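Local coordinates for AT5g51070/K3K7_27 (Arabidopsis thaliana, PDB 5GKM), which is a ClpD chaperone probably hydrolysing ATP to serve the Clp protease, the part described here being its all-helical N-terminal domain, at residues R13-E24 / H37-R47; R101-S110 / H122-D131. All blocks are in the same frame, centred on the assembly; numbering follows the deposited sequence.

How the interactions relate
From the N terminus, helix 12-27 is followed by a short connection and helix 35-45, and interaction 1 closes that first pair of steeply crossed helices with 12 residues between its segments. Helix 59-71 and a connection in which four residues are not modelled come next; helix 97-112 then leads through seven residues into helix 120-130, a second pair closed by interaction 2 with 11 residues between its segments. The two contacts are in series, neither nested nor crossed, with nearly equal interhelical angles of 125° and 122°. Their centres lie about 14 Å apart, yet they touch: L38 CD2 is 3.7 Å from both V102 CG1 and I123 CG2, and L42 CD1 is 3.7 Å from L127 CD2. Helix 35-45 thus packs against the second pair.

Interaction 1. Residues R13-E24 / H37-R47; sequences RAIRAIIFSQKE and HLLLGLIAEDR
E45 enters helix 13-24 as a charged knob, its side chain seated among R13, R16, A17 and F20 while R13 grips its carboxylate side-on with two nitrogens. R13 NE donates to E45 OE2 at 3.0 Å (N-H...O 157°) with the oxygen near the guanidinium plane, whereas R13 NH2 reaches the syn lone pair of E45 OE1 at 2.9 Å from a more tilted position. Two bonds, one to each oxygen, should fix the carboxylate's rotation. The E45 chain starts anti to its own N (chi1 -171°), which places E45 CG 3.6 Å from R13 O, and the bend at chi2 swings the carboxylate to R13. A long salt bridge at 3.6 Å brings R16 NH1 to E45 OE2, edge-on and nearly coplanar, though R16 also pairs with E12; R47 NH2 lies over one face of the R16 guanidinium.

Further along, the backbones close to 4.1 Å between the CA atoms of S21 and G41. G41, with no side chain, brings its CA 3.6 Å from A17 O in a CA-H...O contact. S21 CB lies 3.4 Å from H37 O. The F20 ring points an edge at E45 N, and the methylenes of E24 cross L40 before its carboxylate pairs with R63.

The short helical segments cross at 125°, their axes 7.2 Å apart. In this Clp N-terminal domain, helix 120-130 packs against both through A14, L38 and L42, helix 97-112 meets I18 and L38, and helix 59-71 covers L40 and I43.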
loop_
_atom_site.group_PDB
_atom_site.type_symbol
_atom_site.label_atom_id
_atom_site.label_comp_id
_atom_site.label_asym_id
_atom_site.label_seq_id
_atom_site.Cartn_x
_atom_site.Cartn_y
_atom_site.Cartn_z
ATOM N N ARG A 13 5.501 -10.899 5.096
ATOM C CA ARG A 13 4.799 -9.720 5.466
ATOM C C ARG A 13 4.367 -8.952 4.232
ATOM O O ARG A 13 3.322 -8.404 4.237
ATOM C CB ARG A 13 5.600 -8.759 6.332
ATOM C CG ARG A 13 6.051 -9.318 7.657
ATOM C CD ARG A 13 6.725 -8.272 8.534
ATOM N NE ARG A 13 5.900 -7.102 8.610
ATOM C CZ ARG A 13 6.353 -5.875 8.563
ATOM N NH1 ARG A 13 7.642 -5.654 8.492
ATOM N NH2 ARG A 13 5.491 -4.875 8.552
ATOM N N ALA A 14 5.245 -8.840 3.262
ATOM C CA ALA A 14 4.882 -8.052 2.110
ATOM C C ALA A 14 3.709 -8.679 1.344
ATOM O O ALA A 14 2.872 -8.011 0.859
ATOM C CB ALA A 14 6.071 -7.877 1.198
ATOM N N ILE A 15 3.787 -9.983 1.225
ATOM C CA ILE A 15 2.762 -10.726 0.528
ATOM C C ILE A 15 1.436 -10.590 1.269
ATOM O O ILE A 15 0.451 -10.440 0.660
ATOM C CB ILE A 15 3.133 -12.215 0.380
ATOM C CG1 ILE A 15 4.378 -12.387 -0.465
ATOM C CG2 ILE A 15 1.969 -13.031 -0.153
ATOM C CD1 ILE A 15 4.106 -12.158 -1.877
ATOM N N ARG A 16 1.482 -10.622 2.585
ATOM C CA ARG A 16 0.281 -10.479 3.349
ATOM C C ARG A 16 -0.347 -9.103 3.146
ATOM O O ARG A 16 -1.507 -8.979 2.976
ATOM C CB ARG A 16 0.547 -10.777 4.814
ATOM C CG ARG A 16 -0.637 -10.745 5.731
ATOM C CD ARG A 16 -0.164 -11.021 7.154
ATOM N NE ARG A 16 0.484 -12.298 7.271
ATOM C CZ ARG A 16 1.694 -12.448 7.748
ATOM N NH1 ARG A 16 2.414 -11.383 8.100
ATOM N NH2 ARG A 16 2.181 -13.649 7.840
ATOM N N ALA A 17 0.476 -8.079 3.128
ATOM C CA ALA A 17 -0.036 -6.755 2.893
ATOM C C ALA A 17 -0.703 -6.634 1.526
ATOM O O ALA A 17 -1.651 -5.952 1.351
ATOM C CB ALA A 17 1.093 -5.713 3.002
ATOM N N ILE A 18 -0.083 -7.277 0.568
ATOM C CA ILE A 18 -0.654 -7.285 -0.778
ATOM C C ILE A 18 -2.023 -8.003 -0.865
ATOM O O ILE A 18 -2.946 -7.499 -1.402
ATOM C CB ILE A 18 0.342 -7.863 -1.792
ATOM C CG1 ILE A 18 1.524 -6.932 -1.882
ATOM C CG2 ILE A 18 -0.294 -8.051 -3.148
ATOM C CD1 ILE A 18 2.657 -7.495 -2.663
ATOM N N ILE A 19 -2.085 -9.159 -0.245
ATOM C CA ILE A 19 -3.356 -9.864 -0.152
ATOM C C ILE A 19 -4.395 -9.019 0.603
ATOM O O ILE A 19 -5.538 -8.981 0.247
ATOM C CB ILE A 19 -3.145 -11.224 0.530
ATOM C CG1 ILE A 19 -2.373 -12.131 -0.405
ATOM C CG2 ILE A 19 -4.452 -11.860 0.919
ATOM C CD1 ILE A 19 -1.765 -13.339 0.242
ATOM N N PHE A 20 -3.976 -8.374 1.674
ATOM C CA PHE A 20 -4.894 -7.550 2.432
ATOM C C PHE A 20 -5.352 -6.414 1.566
ATOM O O PHE A 20 -6.389 -5.951 1.738
ATOM C CB PHE A 20 -4.336 -7.027 3.759
ATOM C CG PHE A 20 -4.067 -8.085 4.783
ATOM C CD1 PHE A 20 -4.591 -9.332 4.672
ATOM C CD2 PHE A 20 -3.325 -7.798 5.889
ATOM C CE1 PHE A 20 -4.325 -10.296 5.621
ATOM C CE2 PHE A 20 -3.080 -8.735 6.859
ATOM C CZ PHE A 20 -3.566 -9.998 6.718
ATOM N N SER A 21 -4.450 -5.949 0.706
ATOM C CA SER A 21 -4.950 -4.791 -0.196
ATOM C C SER A 21 -6.195 -5.099 -1.157
ATOM O O SER A 21 -7.062 -4.361 -1.313
ATOM C CB SER A 21 -3.790 -4.194 -1.011
ATOM O OG SER A 21 -3.378 -5.014 -2.112
ATOM N N GLN A 22 -6.117 -6.369 -1.532
ATOM C CA GLN A 22 -7.179 -7.001 -2.300
ATOM C C GLN A 22 -8.455 -7.129 -1.476
ATOM O O GLN A 22 -9.476 -6.755 -1.914
ATOM C CB GLN A 22 -6.764 -8.336 -2.848
ATOM C CG GLN A 22 -5.630 -8.266 -3.861
ATOM C CD GLN A 22 -5.105 -9.628 -4.236
ATOM O OE1 GLN A 22 -4.724 -10.390 -3.425
ATOM N NE2 GLN A 22 -5.134 -9.913 -5.482
ATOM N N LYS A 23 -8.299 -7.593 -0.257
ATOM C CA LYS A 23 -9.441 -7.647 0.625
ATOM C C LYS A 23 -10.018 -6.293 0.928
ATOM O O LYS A 23 -11.186 -6.141 0.971
ATOM C CB LYS A 23 -9.093 -8.275 1.943
ATOM C CG LYS A 23 -8.542 -9.645 1.827
ATOM C CD LYS A 23 -9.540 -10.657 1.321
ATOM C CE LYS A 23 -10.902 -10.613 2.006
ATOM N NZ LYS A 23 -10.863 -10.691 3.477
ATOM N N GLU A 24 -9.166 -5.318 1.182
ATOM C CA GLU A 24 -9.636 -3.992 1.483
ATOM C C GLU A 24 -10.385 -3.344 0.334
ATOM O O GLU A 24 -11.349 -2.686 0.530
ATOM C CB GLU A 24 -8.515 -3.080 1.949
ATOM C CG GLU A 24 -7.896 -3.526 3.257
ATOM C CD GLU A 24 -8.796 -3.374 4.470
ATOM O OE1 GLU A 24 -9.479 -2.412 4.610
ATOM O OE2 GLU A 24 -8.777 -4.254 5.288
ATOM N N HIS A 37 -5.809 1.554 -1.685
ATOM C CA HIS A 37 -6.066 0.240 -1.177
ATOM C C HIS A 37 -4.833 -0.473 -0.693
ATOM O O HIS A 37 -4.854 -1.189 0.249
ATOM C CB HIS A 37 -6.865 -0.598 -2.160
ATOM C CG HIS A 37 -8.019 0.139 -2.752
ATOM N ND1 HIS A 37 -8.184 0.309 -4.074
ATOM C CD2 HIS A 37 -9.075 0.781 -2.140
ATOM C CE1 HIS A 37 -9.282 1.025 -4.284
ATOM N NE2 HIS A 37 -9.834 1.303 -3.098
ATOM N N LEU A 38 -3.761 -0.274 -1.431
ATOM C CA LEU A 38 -2.479 -0.791 -1.003
ATOM C C LEU A 38 -2.076 -0.163 0.352
ATOM O O LEU A 38 -1.554 -0.808 1.183
ATOM C CB LEU A 38 -1.425 -0.498 -2.065
ATOM C CG LEU A 38 -0.043 -1.014 -1.709
ATOM C CD1 LEU A 38 -0.014 -2.522 -1.450
ATOM C CD2 LEU A 38 0.941 -0.626 -2.787
ATOM N N LEU A 39 -2.383 1.100 0.495
ATOM C CA LEU A 39 -2.091 1.752 1.750
ATOM C C LEU A 39 -2.858 1.075 2.868
ATOM O O LEU A 39 -2.320 0.822 3.880
ATOM C CB LEU A 39 -2.433 3.245 1.684
ATOM C CG LEU A 39 -2.294 4.012 2.986
ATOM C CD1 LEU A 39 -0.870 4.011 3.512
ATOM C CD2 LEU A 39 -2.774 5.429 2.764
ATOM N N LEU A 40 -4.109 0.755 2.603
ATOM C CA LEU A 40 -4.890 0.049 3.590
ATOM C C LEU A 40 -4.302 -1.326 3.944
ATOM O O LEU A 40 -4.244 -1.673 5.050
ATOM C CB LEU A 40 -6.348 -0.095 3.173
ATOM C CG LEU A 40 -7.160 1.182 3.025
ATOM C CD1 LEU A 40 -8.594 0.895 2.591
ATOM C CD2 LEU A 40 -7.199 1.963 4.321
ATOM N N GLY A 41 -3.846 -2.054 2.942
ATOM C CA GLY A 41 -3.242 -3.325 3.201
ATOM C C GLY A 41 -1.990 -3.264 4.054
ATOM O O GLY A 41 -1.766 -4.071 4.869
ATOM N N LEU A 42 -1.178 -2.259 3.785
ATOM C CA LEU A 42 0.009 -2.051 4.587
ATOM C C LEU A 42 -0.298 -1.692 6.011
ATOM O O LEU A 42 0.336 -2.148 6.883
ATOM C CB LEU A 42 0.894 -0.951 3.988
ATOM C CG LEU A 42 1.558 -1.282 2.642
ATOM C CD1 LEU A 42 2.055 -0.004 1.999
ATOM C CD2 LEU A 42 2.676 -2.291 2.727
ATOM N N ILE A 43 -1.277 -0.842 6.186
ATOM C CA ILE A 43 -1.741 -0.495 7.524
ATOM C C ILE A 43 -2.315 -1.701 8.261
ATOM O O ILE A 43 -1.991 -1.926 9.377
ATOM C CB ILE A 43 -2.758 0.677 7.511
ATOM C CG1 ILE A 43 -2.072 1.951 7.007
ATOM C CG2 ILE A 43 -3.352 0.919 8.885
ATOM C CD1 ILE A 43 -3.003 3.041 6.624
ATOM N N ALA A 44 -3.101 -2.478 7.555
ATOM C CA ALA A 44 -3.669 -3.646 8.175
ATOM C C ALA A 44 -2.610 -4.671 8.610
ATOM O O ALA A 44 -2.781 -5.388 9.546
ATOM C CB ALA A 44 -4.693 -4.288 7.265
ATOM N N GLU A 45 -1.582 -4.815 7.817
ATOM C CA GLU A 45 -0.550 -5.776 8.091
ATOM C C GLU A 45 0.373 -5.410 9.263
ATOM O O GLU A 45 0.837 -6.267 9.955
ATOM C CB GLU A 45 0.224 -6.095 6.812
ATOM C CG GLU A 45 1.213 -7.242 6.893
ATOM C CD GLU A 45 2.484 -6.880 7.622
ATOM O OE1 GLU A 45 2.879 -5.731 7.602
ATOM O OE2 GLU A 45 3.054 -7.801 8.155
ATOM N N ASP A 46 0.649 -4.123 9.411
ATOM C CA ASP A 46 1.711 -3.723 10.322
ATOM C C ASP A 46 1.282 -3.989 11.780
ATOM O O ASP A 46 0.301 -3.536 12.183
ATOM C CB ASP A 46 2.028 -2.253 10.041
ATOM C CG ASP A 46 3.237 -1.727 10.779
ATOM O OD1 ASP A 46 3.773 -2.397 11.616
ATOM O OD2 ASP A 46 3.626 -0.669 10.428
ATOM N N ARG A 47 2.085 -4.754 12.497
ATOM C CA ARG A 47 1.800 -5.159 13.859
ATOM C C ARG A 47 2.501 -4.256 14.861
ATOM O O ARG A 47 2.526 -4.559 15.994
ATOM C CB ARG A 47 2.182 -6.629 14.104
ATOM C CG ARG A 47 1.385 -7.642 13.288
ATOM C CD ARG A 47 1.765 -9.087 13.520
ATOM N NE ARG A 47 1.312 -10.002 12.492
ATOM C CZ ARG A 47 1.461 -11.312 12.531
ATOM N NH1 ARG A 47 2.063 -11.888 13.539
ATOM N NH2 ARG A 47 1.058 -12.046 11.543
#

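Interaction 2. Residues R101-S110 / H122-D131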
loop_
_atom_site.group_PDB
_atom_site.type_symbol
_atom_site.label_atom_id
_atom_site.label_comp_id
_atom_site.label_asym_id
_atom_site.label_seq_id
_atom_site.Cartn_x
_atom_site.Cartn_y
_atom_site.Cartn_z
ATOM N N ARG A 101 3.180 0.061 -10.556
ATOM C CA ARG A 101 4.304 0.954 -10.582
ATOM C C ARG A 101 4.941 0.975 -9.203
ATOM O O ARG A 101 6.103 0.939 -9.077
ATOM C CB ARG A 101 3.867 2.331 -11.008
ATOM C CG ARG A 101 4.969 3.337 -11.011
ATOM C CD ARG A 101 4.645 4.612 -11.764
ATOM N NE ARG A 101 5.620 5.650 -11.389
ATOM C CZ ARG A 101 5.508 6.959 -11.584
ATOM N NH1 ARG A 101 4.481 7.474 -12.204
ATOM N NH2 ARG A 101 6.444 7.771 -11.148
ATOM N N VAL A 102 4.105 1.012 -8.182
ATOM C CA VAL A 102 4.624 1.007 -6.843
ATOM C C VAL A 102 5.414 -0.264 -6.530
ATOM O O VAL A 102 6.431 -0.227 -5.903
ATOM C CB VAL A 102 3.475 1.230 -5.823
ATOM C CG1 VAL A 102 3.889 0.876 -4.405
ATOM C CG2 VAL A 102 2.994 2.659 -5.911
ATOM N N PHE A 103 4.889 -1.385 -6.957
ATOM C CA PHE A 103 5.527 -2.623 -6.675
ATOM C C PHE A 103 6.892 -2.630 -7.363
ATOM O O PHE A 103 7.811 -3.116 -6.846
ATOM C CB PHE A 103 4.728 -3.836 -7.199
ATOM C CG PHE A 103 3.456 -4.122 -6.463
ATOM C CD1 PHE A 103 3.292 -3.756 -5.188
ATOM C CD2 PHE A 103 2.445 -4.787 -7.071
ATOM C CE1 PHE A 103 2.132 -4.000 -4.506
ATOM C CE2 PHE A 103 1.277 -5.056 -6.394
ATOM C CZ PHE A 103 1.137 -4.667 -5.098
ATOM N N GLU A 104 6.935 -2.125 -8.593
ATOM C CA GLU A 104 8.207 -2.089 -9.331
ATOM C C GLU A 104 9.188 -1.174 -8.625
ATOM O O GLU A 104 10.307 -1.500 -8.501
ATOM C CB GLU A 104 8.064 -1.715 -10.826
ATOM C CG GLU A 104 9.398 -1.505 -11.561
ATOM C CD GLU A 104 10.334 -2.729 -11.635
ATOM O OE1 GLU A 104 9.899 -3.847 -11.439
ATOM O OE2 GLU A 104 11.536 -2.556 -11.924
ATOM N N ALA A 105 8.691 -0.068 -8.120
ATOM C CA ALA A 105 9.571 0.824 -7.369
ATOM C C ALA A 105 10.130 0.148 -6.122
ATOM O O ALA A 105 11.212 0.363 -5.756
ATOM C CB ALA A 105 8.871 2.107 -6.975
ATOM N N ALA A 106 9.295 -0.634 -5.463
ATOM C CA ALA A 106 9.720 -1.309 -4.272
ATOM C C ALA A 106 10.866 -2.242 -4.580
ATOM O O ALA A 106 11.801 -2.337 -3.855
ATOM C CB ALA A 106 8.569 -2.114 -3.685
ATOM N N VAL A 107 10.735 -2.917 -5.683
ATOM C CA VAL A 107 11.790 -3.838 -6.120
ATOM C C VAL A 107 13.089 -3.080 -6.411
ATOM O O VAL A 107 14.143 -3.498 -6.066
ATOM C CB VAL A 107 11.393 -4.596 -7.402
ATOM C CG1 VAL A 107 12.548 -5.464 -7.878
ATOM C CG2 VAL A 107 10.224 -5.501 -7.123
ATOM N N GLU A 108 12.930 -1.967 -7.088
ATOM C CA GLU A 108 14.106 -1.154 -7.402
ATOM C C GLU A 108 14.849 -0.598 -6.193
ATOM O O GLU A 108 16.025 -0.647 -6.119
ATOM C CB GLU A 108 13.732 -0.044 -8.381
ATOM C CG GLU A 108 13.383 -0.606 -9.763
ATOM C CD GLU A 108 12.705 0.370 -10.677
ATOM O OE1 GLU A 108 12.748 1.543 -10.417
ATOM O OE2 GLU A 108 12.147 -0.029 -11.693
ATOM N N TYR A 109 14.095 -0.068 -5.270
ATOM C CA TYR A 109 14.658 0.465 -4.072
ATOM C C TYR A 109 15.378 -0.645 -3.316
ATOM O O TYR A 109 16.425 -0.453 -2.786
ATOM C CB TYR A 109 13.562 1.059 -3.186
ATOM C CG TYR A 109 13.008 2.385 -3.629
ATOM C CD1 TYR A 109 13.833 3.398 -4.048
ATOM C CD2 TYR A 109 11.683 2.646 -3.591
ATOM C CE1 TYR A 109 13.331 4.604 -4.439
ATOM C CE2 TYR A 109 11.168 3.858 -3.997
ATOM C CZ TYR A 109 11.990 4.853 -4.400
ATOM O OH TYR A 109 11.493 6.048 -4.779
ATOM N N SER A 110 14.764 -1.817 -3.271
ATOM C CA SER A 110 15.372 -2.892 -2.563
ATOM C C SER A 110 16.706 -3.279 -3.183
ATOM O O SER A 110 17.640 -3.567 -2.508
ATOM C CB SER A 110 14.423 -4.113 -2.564
ATOM O OG SER A 110 15.113 -5.207 -2.142
ATOM N N HIS A 122 9.764 -1.389 1.860
ATOM C CA HIS A 122 10.107 -1.030 0.514
ATOM C C HIS A 122 8.893 -0.629 -0.282
ATOM O O HIS A 122 8.953 0.233 -1.083
ATOM C CB HIS A 122 10.757 -2.175 -0.233
ATOM C CG HIS A 122 12.083 -2.616 0.335
ATOM N ND1 HIS A 122 12.289 -3.808 0.885
ATOM C CD2 HIS A 122 13.273 -1.958 0.408
ATOM C CE1 HIS A 122 13.544 -3.897 1.271
ATOM N NE2 HIS A 122 14.138 -2.764 0.991
ATOM N N ILE A 123 7.803 -1.355 -0.085
ATOM C CA ILE A 123 6.544 -1.010 -0.721
ATOM C C ILE A 123 6.044 0.352 -0.268
ATOM O O ILE A 123 5.566 1.090 -1.027
ATOM C CB ILE A 123 5.424 -2.077 -0.522
ATOM C CG1 ILE A 123 5.912 -3.427 -1.056
ATOM C CG2 ILE A 123 4.120 -1.596 -1.155
ATOM C CD1 ILE A 123 5.032 -4.614 -0.724
ATOM N N ALA A 124 6.180 0.622 1.012
ATOM C CA ALA A 124 5.788 1.936 1.494
ATOM C C ALA A 124 6.614 3.072 0.877
ATOM O O ALA A 124 6.094 4.056 0.540
ATOM C CB ALA A 124 5.865 2.004 3.017
ATOM N N VAL A 125 7.904 2.845 0.748
ATOM C CA VAL A 125 8.737 3.877 0.163
ATOM C C VAL A 125 8.276 4.112 -1.262
ATOM O O VAL A 125 8.197 5.193 -1.681
ATOM C CB VAL A 125 10.241 3.541 0.181
ATOM C CG1 VAL A 125 11.048 4.652 -0.486
ATOM C CG2 VAL A 125 10.678 3.405 1.623
ATOM N N GLY A 126 7.950 3.042 -1.947
ATOM C CA GLY A 126 7.432 3.173 -3.289
ATOM C C GLY A 126 6.124 3.918 -3.323
ATOM O O GLY A 126 5.927 4.751 -4.118
ATOM N N LEU A 127 5.253 3.573 -2.396
ATOM C CA LEU A 127 3.951 4.119 -2.391
ATOM C C LEU A 127 4.008 5.610 -2.207
ATOM O O LEU A 127 3.244 6.338 -2.775
ATOM C CB LEU A 127 3.136 3.457 -1.292
ATOM C CG LEU A 127 1.703 3.872 -1.023
ATOM C CD1 LEU A 127 0.898 3.648 -2.284
ATOM C CD2 LEU A 127 1.093 3.084 0.123
ATOM N N PHE A 128 4.944 6.033 -1.391
ATOM C CA PHE A 128 5.016 7.414 -0.993
ATOM C C PHE A 128 5.928 8.228 -1.898
ATOM O O PHE A 128 6.206 9.336 -1.575
ATOM C CB PHE A 128 5.493 7.544 0.464
ATOM C CG PHE A 128 4.593 6.859 1.460
ATOM C CD1 PHE A 128 3.260 6.753 1.198
ATOM C CD2 PHE A 128 5.072 6.331 2.650
ATOM C CE1 PHE A 128 2.423 6.126 2.060
ATOM C CE2 PHE A 128 4.225 5.685 3.537
ATOM C CZ PHE A 128 2.914 5.574 3.214
ATOM N N THR A 129 6.462 7.608 -2.938
ATOM C CA THR A 129 7.274 8.314 -3.912
ATOM C C THR A 129 6.834 8.236 -5.353
ATOM O O THR A 129 7.172 9.094 -6.096
ATOM C CB THR A 129 8.740 7.931 -3.838
ATOM O OG1 THR A 129 8.889 6.544 -4.033
ATOM C CG2 THR A 129 9.350 8.299 -2.507
ATOM N N VAL A 130 6.148 7.193 -5.753
ATOM C CA VAL A 130 5.789 7.029 -7.157
ATOM C C VAL A 130 4.317 6.838 -7.508
ATOM O O VAL A 130 4.019 6.466 -8.618
ATOM C CB VAL A 130 6.598 5.903 -7.838
ATOM C CG1 VAL A 130 8.068 6.134 -7.644
ATOM C CG2 VAL A 130 6.164 4.543 -7.359
ATOM N N ASP A 131 3.423 7.077 -6.561
ATOM C CA ASP A 131 2.011 6.859 -6.836
ATOM C C ASP A 131 1.286 8.053 -7.494
ATOM O O ASP A 131 1.916 8.982 -7.856
ATOM C CB ASP A 131 1.229 6.255 -5.649
ATOM C CG ASP A 131 0.425 7.284 -4.863
ATOM O OD1 ASP A 131 0.896 8.397 -4.840
ATOM O OD2 ASP A 131 -0.593 6.965 -4.263
#
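V102 plugs into helix 122-130 as a knob in a hole formed by I123, G126, L127 and V130, in the second pair of consecutive, steeply crossed helices of the Clp N-terminal domain. Its two methyls divide the work: CG1 lies 3.6 Å from L127 N, while CG2 faces V130 CG2 at 4.0 Å. Beside it, A105 CB meets V130 CG2 at 3.7 Å, and A106, one turn on from V102, rests CB against H122 O. These small residues, with G126, accompany an axis separation of 7.6 Å at 122°; G126 CA lies 4.1 Å from A105 CB.

Aromatic rings flank this apolar centre. V125 CG1 sits over a face of the Y109 ring, 4.0 Å from its centroid, while G126 CA and T129 OG1 lie at the ring edge. At the H122 ring the roles reverse: S110 CB stands almost squarely above the centre, 7° off the normal. H122 ND1 accepts from A119 N, S110 OG bonds Y117 O, and H122 NE2, buried here, has no partner in the model.

Farther out, the extended R101 chain crosses V130 at a slant, with V130 O over the centre of its guanidinium face, too poorly angled for a hydrogen bond. T129 is positioned by the carbonyl of V125, four residues earlier: chi1 of 58° turns OG1 back to donate to V125 O at 2.8 Å, and the same oxygen accepts the hydroxyl of Y109, OH to T129 OG1 being 2.8 Å.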